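Local coordinates for protein enoyl-CoA hydratase/carnithine racemase (Magnetospirillum magneticum, PDB 4NEK) that probably isomerises delta(3)- to delta(2)-enoyl-CoA thioesters and belongs to the enoyl-CoA hydratase/isomerase (crotonase) family, at residues Phe51-Ala62 with Lys92-Ile103; Leu110-Pro120 with Leu172-Leu182. One frame throughout, in Å; residues are numbered along the deposited sequence.

Contact 1: Phe51-Ala62 with Lys92-Ile103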
loop_
_atom_site.group_PDB
_atom_site.type_symbol
_atom_site.label_atom_id
_atom_site.label_comp_id
_atom_site.label_asym_id
_atom_site.label_seq_id
_atom_site.Cartn_x
_atom_site.Cartn_y
_atom_site.Cartn_z
ATOM N N PHE C 51 1.255 18.805 -24.851
ATOM C CA PHE C 51 0.153 19.571 -24.254
ATOM C C PHE C 51 0.155 19.498 -22.752
ATOM O O PHE C 51 0.455 18.469 -22.171
ATOM C CB PHE C 51 -1.181 19.005 -24.685
ATOM C CG PHE C 51 -1.461 19.141 -26.160
ATOM C CD1 PHE C 51 -2.073 20.265 -26.637
ATOM C CD2 PHE C 51 -1.171 18.109 -27.036
ATOM C CE1 PHE C 51 -2.347 20.392 -27.992
ATOM C CE2 PHE C 51 -1.451 18.219 -28.379
ATOM C CZ PHE C 51 -2.016 19.367 -28.871
ATOM N N LEU C 52 -0.264 20.586 -22.142
ATOM C CA LEU C 52 -0.502 20.604 -20.719
ATOM C C LEU C 52 -1.892 21.185 -20.430
ATOM O O LEU C 52 -2.152 22.330 -20.715
ATOM C CB LEU C 52 0.544 21.452 -20.042
ATOM C CG LEU C 52 0.276 21.779 -18.577
ATOM C CD1 LEU C 52 0.235 20.503 -17.773
ATOM C CD2 LEU C 52 1.370 22.651 -18.022
ATOM N N ILE C 53 -2.770 20.374 -19.856
ATOM C CA ILE C 53 -4.128 20.787 -19.573
ATOM C C ILE C 53 -4.309 21.116 -18.130
ATOM O O ILE C 53 -4.009 20.301 -17.282
ATOM C CB ILE C 53 -5.108 19.663 -19.821
ATOM C CG1 ILE C 53 -4.941 19.118 -21.210
ATOM C CG2 ILE C 53 -6.545 20.135 -19.689
ATOM C CD1 ILE C 53 -5.620 17.777 -21.302
ATOM N N LEU C 54 -4.866 22.291 -17.887
ATOM C CA LEU C 54 -5.022 22.843 -16.543
ATOM C C LEU C 54 -6.442 23.323 -16.314
ATOM O O LEU C 54 -7.181 23.585 -17.261
ATOM C CB LEU C 54 -4.140 24.083 -16.373
ATOM C CG LEU C 54 -2.663 23.837 -16.646
ATOM C CD1 LEU C 54 -1.849 25.125 -16.524
ATOM C CD2 LEU C 54 -2.121 22.804 -15.694
ATOM N N GLY C 55 -6.798 23.478 -15.047
ATOM C CA GLY C 55 -8.051 24.106 -14.696
ATOM C C GLY C 55 -7.849 25.436 -14.007
ATOM O O GLY C 55 -6.902 26.172 -14.271
ATOM N N SER C 56 -8.780 25.746 -13.111
ATOM C CA SER C 56 -8.743 26.993 -12.363
ATOM C C SER C 56 -7.764 26.802 -11.225
ATOM O O SER C 56 -7.098 25.748 -11.122
ATOM C CB SER C 56 -10.123 27.333 -11.846
ATOM O OG SER C 56 -10.445 26.599 -10.658
ATOM N N GLN C 57 -7.686 27.790 -10.352
ATOM C CA GLN C 57 -6.837 27.667 -9.181
ATOM C C GLN C 57 -7.491 26.810 -8.137
ATOM O O GLN C 57 -6.845 26.457 -7.165
ATOM C CB GLN C 57 -6.479 29.051 -8.604
ATOM C CG GLN C 57 -5.523 29.876 -9.470
ATOM C CD GLN C 57 -4.411 29.039 -10.130
ATOM O OE1 GLN C 57 -4.436 28.785 -11.334
ATOM N NE2 GLN C 57 -3.461 28.582 -9.338
ATOM N N THR C 58 -8.756 26.456 -8.304
ATOM C CA THR C 58 -9.403 25.594 -7.307
ATOM C C THR C 58 -10.038 24.326 -7.847
ATOM O O THR C 58 -10.411 23.486 -7.055
ATOM C CB THR C 58 -10.524 26.328 -6.565
ATOM O OG1 THR C 58 -11.511 26.723 -7.526
ATOM C CG2 THR C 58 -9.982 27.547 -5.855
ATOM N N ASP C 59 -10.211 24.198 -9.159
ATOM C CA ASP C 59 -10.913 23.063 -9.714
ATOM C C ASP C 59 -10.442 22.714 -11.093
ATOM O O ASP C 59 -9.958 23.541 -11.814
ATOM C CB ASP C 59 -12.398 23.347 -9.819
ATOM C CG ASP C 59 -13.062 23.527 -8.467
ATOM O OD1 ASP C 59 -13.374 22.497 -7.794
ATOM O OD2 ASP C 59 -13.298 24.707 -8.080
ATOM N N PHE C 60 -10.554 21.450 -11.436
ATOM C CA PHE C 60 -10.209 21.011 -12.751
ATOM C C PHE C 60 -11.459 21.139 -13.623
ATOM O O PHE C 60 -11.487 21.931 -14.549
ATOM C CB PHE C 60 -9.677 19.564 -12.712
ATOM C CG PHE C 60 -9.176 19.055 -14.038
ATOM C CD1 PHE C 60 -8.103 19.621 -14.636
ATOM C CD2 PHE C 60 -9.804 17.984 -14.678
ATOM C CE1 PHE C 60 -7.643 19.156 -15.856
ATOM C CE2 PHE C 60 -9.353 17.506 -15.895
ATOM C CZ PHE C 60 -8.274 18.105 -16.490
ATOM N N SER C 61 -12.478 20.330 -13.336
ATOM C CA SER C 61 -13.764 20.473 -13.982
ATOM C C SER C 61 -14.795 19.728 -13.249
ATOM O O SER C 61 -14.652 18.537 -12.970
ATOM C CB SER C 61 -13.731 19.935 -15.406
ATOM O OG SER C 61 -15.020 20.008 -15.945
ATOM N N ALA C 62 -15.896 20.410 -13.005
ATOM C CA ALA C 62 -17.053 19.788 -12.426
ATOM C C ALA C 62 -17.903 19.023 -13.440
ATOM O O ALA C 62 -19.003 18.664 -13.139
ATOM C CB ALA C 62 -17.894 20.839 -11.754
ATOM N N LYS C 92 0.608 13.629 -29.952
ATOM C CA LYS C 92 1.563 14.201 -29.017
ATOM C C LYS C 92 1.144 13.948 -27.570
ATOM O O LYS C 92 -0.009 13.733 -27.280
ATOM C CB LYS C 92 1.732 15.709 -29.254
ATOM C CG LYS C 92 2.202 16.040 -30.656
ATOM C CD LYS C 92 2.336 17.556 -30.936
ATOM C CE LYS C 92 2.698 17.787 -32.398
ATOM N NZ LYS C 92 2.830 19.210 -32.741
ATOM N N PRO C 93 2.096 13.985 -26.673
ATOM C CA PRO C 93 1.825 13.712 -25.278
ATOM C C PRO C 93 0.985 14.766 -24.625
ATOM O O PRO C 93 1.033 15.929 -25.016
ATOM C CB PRO C 93 3.211 13.733 -24.613
ATOM C CG PRO C 93 4.195 13.612 -25.723
ATOM C CD PRO C 93 3.535 14.191 -26.937
ATOM N N VAL C 94 0.262 14.337 -23.597
ATOM C CA VAL C 94 -0.699 15.175 -22.905
ATOM C C VAL C 94 -0.516 14.983 -21.400
ATOM O O VAL C 94 -0.556 13.883 -20.902
ATOM C CB VAL C 94 -2.118 14.757 -23.284
ATOM C CG1 VAL C 94 -3.141 15.595 -22.558
ATOM C CG2 VAL C 94 -2.332 14.839 -24.794
ATOM N N VAL C 95 -0.258 16.076 -20.708
ATOM C CA VAL C 95 -0.078 16.064 -19.269
ATOM C C VAL C 95 -1.208 16.859 -18.666
ATOM O O VAL C 95 -1.588 17.875 -19.225
ATOM C CB VAL C 95 1.233 16.779 -18.910
ATOM C CG1 VAL C 95 1.420 16.850 -17.385
ATOM C CG2 VAL C 95 2.410 16.074 -19.565
ATOM N N ALA C 96 -1.769 16.391 -17.572
ATOM C CA ALA C 96 -2.830 17.126 -16.914
ATOM C C ALA C 96 -2.521 17.364 -15.457
ATOM O O ALA C 96 -1.853 16.567 -14.843
ATOM C CB ALA C 96 -4.109 16.357 -17.016
ATOM N N ALA C 97 -3.005 18.480 -14.930
ATOM C CA ALA C 97 -2.862 18.772 -13.534
ATOM C C ALA C 97 -4.237 19.026 -13.021
ATOM O O ALA C 97 -4.885 19.972 -13.448
ATOM C CB ALA C 97 -1.999 20.009 -13.349
ATOM N N VAL C 98 -4.701 18.188 -12.096
ATOM C CA VAL C 98 -6.041 18.283 -11.590
ATOM C C VAL C 98 -6.093 18.649 -10.137
ATOM O O VAL C 98 -5.157 18.407 -9.408
ATOM C CB VAL C 98 -6.791 16.970 -11.804
ATOM C CG1 VAL C 98 -6.679 16.538 -13.252
ATOM C CG2 VAL C 98 -6.217 15.845 -10.991
ATOM N N ARG C 99 -7.219 19.191 -9.712
ATOM C CA ARG C 99 -7.465 19.553 -8.316
ATOM C C ARG C 99 -8.920 19.789 -8.110
ATOM O O ARG C 99 -9.658 19.914 -9.067
ATOM C CB ARG C 99 -6.712 20.831 -7.941
ATOM C CG ARG C 99 -7.292 22.059 -8.618
ATOM C CD ARG C 99 -6.249 23.125 -8.856
ATOM N NE ARG C 99 -5.696 23.554 -7.596
ATOM C CZ ARG C 99 -4.590 24.262 -7.465
ATOM N NH1 ARG C 99 -3.897 24.693 -8.516
ATOM N NH2 ARG C 99 -4.171 24.551 -6.253
ATOM N N GLY C 100 -9.335 19.881 -6.851
ATOM C CA GLY C 100 -10.740 20.086 -6.512
ATOM C C GLY C 100 -11.644 19.117 -7.249
ATOM O O GLY C 100 -11.396 17.913 -7.266
ATOM N N ALA C 101 -12.654 19.641 -7.917
ATOM C CA ALA C 101 -13.573 18.793 -8.659
ATOM C C ALA C 101 -12.970 18.219 -9.945
ATOM O O ALA C 101 -12.378 18.944 -10.736
ATOM C CB ALA C 101 -14.806 19.564 -9.002
ATOM N N ALA C 102 -13.090 16.912 -10.109
ATOM C CA ALA C 102 -12.807 16.222 -11.361
ATOM C C ALA C 102 -13.944 15.281 -11.622
ATOM O O ALA C 102 -13.903 14.107 -11.295
ATOM C CB ALA C 102 -11.505 15.464 -11.283
ATOM N N ILE C 103 -15.008 15.825 -12.199
ATOM C CA ILE C 103 -16.279 15.131 -12.254
ATOM C C ILE C 103 -16.694 14.889 -13.679
ATOM O O ILE C 103 -16.449 15.700 -14.551
ATOM C CB ILE C 103 -17.360 15.917 -11.534
ATOM C CG1 ILE C 103 -16.956 16.111 -10.076
ATOM C CG2 ILE C 103 -18.709 15.196 -11.627
ATOM C CD1 ILE C 103 -17.884 17.049 -9.336
HETATM O O HOH W 1 -4.472 24.620 -11.310
#
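The carbonyl oxygen of Ala-101 is gripped by two successive backbone amides: Phe-60 N lies in its carbonyl plane at 3.2 Å, while Ser-61 N, 2.9 Å from Ala-101 O, is tilted out of that plane. The Ser-61 carbonyl then takes the amide of Ile-103. Asp-59 adds a side-chain bond, its OD1 accepting from Ala-101 N at 2.9 Å through the anti lone pair; with CG anti to its own carbonyl carbon (chi1 -65°), the carboxylate turns back to the 92-103 chain. The other oxygen, OD2, is met from above the carboxylate plane by the Thr-58 hydroxyl, and Ser-56 OG accepts from Thr-58 N, an ST turn, and from Asp-59 N, completing an ST motif.

Upstream, strands 51-54 and 94-98 run parallel and are laced by four hydrogen bonds, from Phe-51 N to Pro-93 O through to Ala-97 N on Ile-53 O. On one face Ile-53 CD1 meets Val-94 CG1 at 3.5 Å; on the other, covered by helix 179-194, Leu-52 CD1 rests on Val-95 CG1. Past the strands, Phe-60 has CG anti to N (chi1 -175°), which carries its ring across to Val-98, where CG1 sits over the ring centre, a CH-pi contact 3.5 Å from the centroid. The Arg-99 guanidinium lays one face over the backbone carbonyl oxygen of Gln-57, while a water in the guanidinium plane links NH1 to Ser-56 O.

Strands 51-54 and 94-98 are central parallel strands of the crotonase fold, and the dense bonding of the loops beyond them implies a tightly defined backbone path from Asp-59 to Ala-62.

Contact 2: Leu110-Pro120 with Leu172-Leu182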
loop_
_atom_site.group_PDB
_atom_site.type_symbol
_atom_site.label_atom_id
_atom_site.label_comp_id
_atom_site.label_asym_id
_atom_site.label_seq_id
_atom_site.Cartn_x
_atom_site.Cartn_y
_atom_site.Cartn_z
ATOM N N LEU C 110 -9.057 11.498 -18.066
ATOM C CA LEU C 110 -7.705 11.306 -17.582
ATOM C C LEU C 110 -7.044 10.061 -18.119
ATOM O O LEU C 110 -5.800 10.019 -18.250
ATOM C CB LEU C 110 -7.714 11.292 -16.071
ATOM C CG LEU C 110 -8.249 12.591 -15.475
ATOM C CD1 LEU C 110 -8.268 12.503 -13.953
ATOM C CD2 LEU C 110 -7.464 13.797 -15.907
ATOM N N PRO C 111 -7.820 9.017 -18.407
ATOM C CA PRO C 111 -7.149 7.814 -18.960
ATOM C C PRO C 111 -6.539 8.026 -20.348
ATOM O O PRO C 111 -5.695 7.260 -20.752
ATOM C CB PRO C 111 -8.250 6.809 -19.042
ATOM C CG PRO C 111 -9.197 7.209 -17.946
ATOM C CD PRO C 111 -9.146 8.705 -17.901
ATOM N N HIS C 112 -6.921 9.098 -21.028
ATOM C CA HIS C 112 -6.296 9.449 -22.279
ATOM C C HIS C 112 -5.080 10.354 -22.105
ATOM O O HIS C 112 -4.415 10.642 -23.077
ATOM C CB HIS C 112 -7.320 10.131 -23.173
ATOM C CG HIS C 112 -8.567 9.344 -23.322
ATOM N ND1 HIS C 112 -8.606 8.162 -24.028
ATOM C CD2 HIS C 112 -9.799 9.517 -22.793
ATOM C CE1 HIS C 112 -9.816 7.642 -23.937
ATOM N NE2 HIS C 112 -10.562 8.449 -23.200
ATOM N N CYS C 113 -4.785 10.792 -20.893
ATOM C CA CYS C 113 -3.584 11.533 -20.666
ATOM C C CYS C 113 -2.388 10.608 -20.463
ATOM O O CYS C 113 -2.551 9.449 -20.096
ATOM C CB CYS C 113 -3.778 12.470 -19.498
ATOM S SG CYS C 113 -5.095 13.669 -19.856
ATOM N N ASP C 114 -1.185 11.124 -20.731
ATOM C CA ASP C 114 0.019 10.363 -20.607
ATOM C C ASP C 114 0.564 10.507 -19.218
ATOM O O ASP C 114 1.076 9.530 -18.658
ATOM C CB ASP C 114 0.991 10.812 -21.629
ATOM C CG ASP C 114 0.451 10.591 -23.044
ATOM O OD1 ASP C 114 0.343 9.416 -23.472
ATOM O OD2 ASP C 114 0.101 11.592 -23.722
ATOM N N LEU C 115 0.425 11.690 -18.637
ATOM C CA LEU C 115 0.753 11.901 -17.234
ATOM C C LEU C 115 -0.254 12.790 -16.591
ATOM O O LEU C 115 -0.693 13.752 -17.187
ATOM C CB LEU C 115 2.102 12.618 -17.100
ATOM C CG LEU C 115 3.332 11.938 -17.665
ATOM C CD1 LEU C 115 4.523 12.887 -17.636
ATOM C CD2 LEU C 115 3.683 10.676 -16.914
ATOM N N VAL C 116 -0.542 12.539 -15.334
ATOM C CA VAL C 116 -1.516 13.289 -14.576
ATOM C C VAL C 116 -1.086 13.450 -13.131
ATOM O O VAL C 116 -0.682 12.495 -12.487
ATOM C CB VAL C 116 -2.818 12.513 -14.538
ATOM C CG1 VAL C 116 -3.860 13.308 -13.778
ATOM C CG2 VAL C 116 -3.319 12.207 -15.924
ATOM N N TYR C 117 -1.130 14.668 -12.628
ATOM C CA TYR C 117 -0.778 14.968 -11.220
ATOM C C TYR C 117 -2.001 15.599 -10.642
ATOM O O TYR C 117 -2.684 16.342 -11.327
ATOM C CB TYR C 117 0.415 15.925 -11.101
ATOM C CG TYR C 117 1.602 15.321 -11.738
ATOM C CD1 TYR C 117 2.444 14.449 -11.043
ATOM C CD2 TYR C 117 1.808 15.500 -13.118
ATOM C CE1 TYR C 117 3.494 13.795 -11.687
ATOM C CE2 TYR C 117 2.866 14.873 -13.778
ATOM C CZ TYR C 117 3.710 14.027 -13.073
ATOM O OH TYR C 117 4.756 13.472 -13.761
ATOM N N ALA C 118 -2.248 15.321 -9.374
ATOM C CA ALA C 118 -3.414 15.795 -8.677
ATOM C C ALA C 118 -3.085 16.419 -7.351
ATOM O O ALA C 118 -2.145 16.009 -6.692
ATOM C CB ALA C 118 -4.321 14.623 -8.414
ATOM N N ALA C 119 -3.862 17.411 -6.952
ATOM C CA ALA C 119 -3.673 18.042 -5.655
ATOM C C ALA C 119 -4.339 17.225 -4.593
ATOM O O ALA C 119 -5.256 16.464 -4.890
ATOM C CB ALA C 119 -4.266 19.417 -5.650
ATOM N N PRO C 120 -3.888 17.348 -3.349
ATOM C CA PRO C 120 -4.412 16.608 -2.197
ATOM C C PRO C 120 -5.924 16.621 -2.076
ATOM O O PRO C 120 -6.526 15.564 -1.814
ATOM C CB PRO C 120 -3.796 17.339 -1.018
ATOM C CG PRO C 120 -2.483 17.758 -1.523
ATOM C CD PRO C 120 -2.699 18.126 -2.964
ATOM N N LEU C 172 -4.675 5.869 -12.280
ATOM C CA LEU C 172 -5.329 6.972 -12.949
ATOM C C LEU C 172 -4.470 8.213 -12.917
ATOM O O LEU C 172 -4.563 9.047 -13.791
ATOM C CB LEU C 172 -6.667 7.252 -12.290
ATOM C CG LEU C 172 -7.593 8.178 -13.042
ATOM C CD1 LEU C 172 -8.049 7.600 -14.393
ATOM C CD2 LEU C 172 -8.796 8.445 -12.171
ATOM N N ILE C 173 -3.661 8.357 -11.887
ATOM C CA ILE C 173 -2.768 9.532 -11.778
ATOM C C ILE C 173 -1.388 9.021 -11.417
ATOM O O ILE C 173 -1.277 7.947 -10.835
ATOM C CB ILE C 173 -3.195 10.542 -10.682
ATOM C CG1 ILE C 173 -3.152 9.898 -9.305
ATOM C CG2 ILE C 173 -4.576 11.063 -10.964
ATOM C CD1 ILE C 173 -3.635 10.829 -8.202
ATOM N N ASN C 174 -0.374 9.825 -11.681
ATOM C CA ASN C 174 0.952 9.452 -11.353
ATOM C C ASN C 174 1.258 9.789 -9.912
ATOM O O ASN C 174 2.118 9.144 -9.305
ATOM C CB ASN C 174 1.939 10.187 -12.226
ATOM C CG ASN C 174 1.913 9.709 -13.649
ATOM O OD1 ASN C 174 2.700 8.878 -14.049
ATOM N ND2 ASN C 174 0.998 10.213 -14.401
ATOM N N GLY C 175 0.641 10.817 -9.355
ATOM C CA GLY C 175 1.048 11.243 -8.035
ATOM C C GLY C 175 0.318 12.452 -7.524
ATOM O O GLY C 175 -0.407 13.102 -8.246
ATOM N N VAL C 176 0.483 12.700 -6.242
ATOM C CA VAL C 176 -0.180 13.758 -5.578
ATOM C C VAL C 176 0.823 14.835 -5.277
ATOM O O VAL C 176 1.861 14.552 -4.772
ATOM C CB VAL C 176 -0.781 13.254 -4.280
ATOM C CG1 VAL C 176 -1.494 14.377 -3.514
ATOM C CG2 VAL C 176 -1.785 12.167 -4.608
ATOM N N VAL C 177 0.478 16.083 -5.540
ATOM C CA VAL C 177 1.378 17.214 -5.372
ATOM C C VAL C 177 0.616 18.365 -4.751
ATOM O O VAL C 177 -0.465 18.683 -5.198
ATOM C CB VAL C 177 1.859 17.730 -6.719
ATOM C CG1 VAL C 177 2.826 18.880 -6.534
ATOM C CG2 VAL C 177 2.535 16.607 -7.496
ATOM N N PRO C 178 1.161 18.963 -3.690
ATOM C CA PRO C 178 0.554 20.134 -3.011
ATOM C C PRO C 178 0.140 21.213 -4.001
ATOM O O PRO C 178 0.871 21.507 -4.930
ATOM C CB PRO C 178 1.686 20.655 -2.129
ATOM C CG PRO C 178 2.560 19.450 -1.873
ATOM C CD PRO C 178 2.416 18.526 -3.056
ATOM N N GLY C 179 -1.060 21.736 -3.843
ATOM C CA GLY C 179 -1.628 22.680 -4.802
ATOM C C GLY C 179 -0.713 23.826 -5.181
ATOM O O GLY C 179 -0.642 24.194 -6.339
ATOM N N GLU C 180 0.022 24.383 -4.221
ATOM C CA GLU C 180 0.901 25.494 -4.542
ATOM C C GLU C 180 2.027 25.100 -5.511
ATOM O O GLU C 180 2.561 25.965 -6.142
ATOM C CB GLU C 180 1.484 26.121 -3.301
ATOM C CG GLU C 180 2.440 25.214 -2.539
ATOM C CD GLU C 180 1.853 24.709 -1.228
ATOM O OE1 GLU C 180 2.655 24.657 -0.249
ATOM O OE2 GLU C 180 0.618 24.382 -1.191
ATOM N N ASP C 181 2.382 23.818 -5.642
ATOM C CA ASP C 181 3.429 23.365 -6.564
ATOM C C ASP C 181 2.905 22.546 -7.729
ATOM O O ASP C 181 3.680 22.028 -8.550
ATOM C CB ASP C 181 4.427 22.488 -5.818
ATOM C CG ASP C 181 5.193 23.246 -4.718
ATOM O OD1 ASP C 181 5.381 24.476 -4.858
ATOM O OD2 ASP C 181 5.576 22.611 -3.708
ATOM N N LEU C 182 1.588 22.426 -7.825
ATOM C CA LEU C 182 1.013 21.494 -8.759
ATOM C C LEU C 182 1.314 21.868 -10.200
ATOM O O LEU C 182 1.809 21.039 -10.974
ATOM C CB LEU C 182 -0.478 21.389 -8.506
ATOM C CG LEU C 182 -1.278 20.626 -9.558
ATOM C CD1 LEU C 182 -0.960 19.147 -9.537
ATOM C CD2 LEU C 182 -2.777 20.816 -9.326
#
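Val-116 O accepts the amide of Asn-174 at 2.8 Å, the donor lying in the carbonyl plane. Two more backbone bonds continue the pairing: Ala-118 N to Gly-175 O at 3.1 Å, and Val-177 N to Ala-118 O. Around them the side chains mesh. Val-116 CG1 and Ile-173 CG2 touch at 3.7 Å, the two side chains crossing at about a right angle. Ile-173 has CG1 between its backbone N and carbonyl carbon (chi1 62°), and from there CD1 reaches Ala-118 CB at 3.9 Å. Tyr-117 turns to the other face, where its CB meets Leu-182 CD1 at 3.8 Å and its ring passes obliquely by Val-177 CG2 and Asn-174 CB.

Strand 115-118 thus gains 175-176 as a short, weakly bonded parallel strand at the edge of the mixed sheet within this crotonase-family chain, and the chain soon enters helix 179-194, which packs on the sheet through Leu-182. Before strand 115-118, Leu-172 CD1 lies against the ring of Pro-111, 3.8 Å from its CG; just after the strand, Pro-120 CD abuts Val-177 O.

Farther out, Ile-173 and Val-176 are backed by helix 164-169. Neighbouring subunits reach the contact as well: Arg-151 of the second subunit bonds Asn-174 O, and Arg-150 of that same second subunit bonds Cys-113 O and packs on Leu-115 and Val-116. Phe-162 of the third subunit packs on Pro-120.

Contacts 1 and 2 occupy successive strands of one sheet, in the order 50-54, 94-98, 115-118, 175-176, and their centres lie about 8 Å apart. The seam between them is polar as well as apolar: Asp-114 OD2 lies 2.8 Å from Val-94 N, and Tyr-117 O lies 2.8 Å from Val-98 N, both probable hydrogen bonds. Asp-114 also forms a salt bridge with Lys-205. Leu-182, in the first turn of helix 179-194, spans the two, its CD2 3.4 Å from Val-98 O. That helix covers Leu-52 and Ala-97 in contact 1 and Leu-115 and Tyr-117 in contact 2. A PEG molecule, probably from the crystallisation liquor, lies about 5 Å from the side chain of Tyr-117.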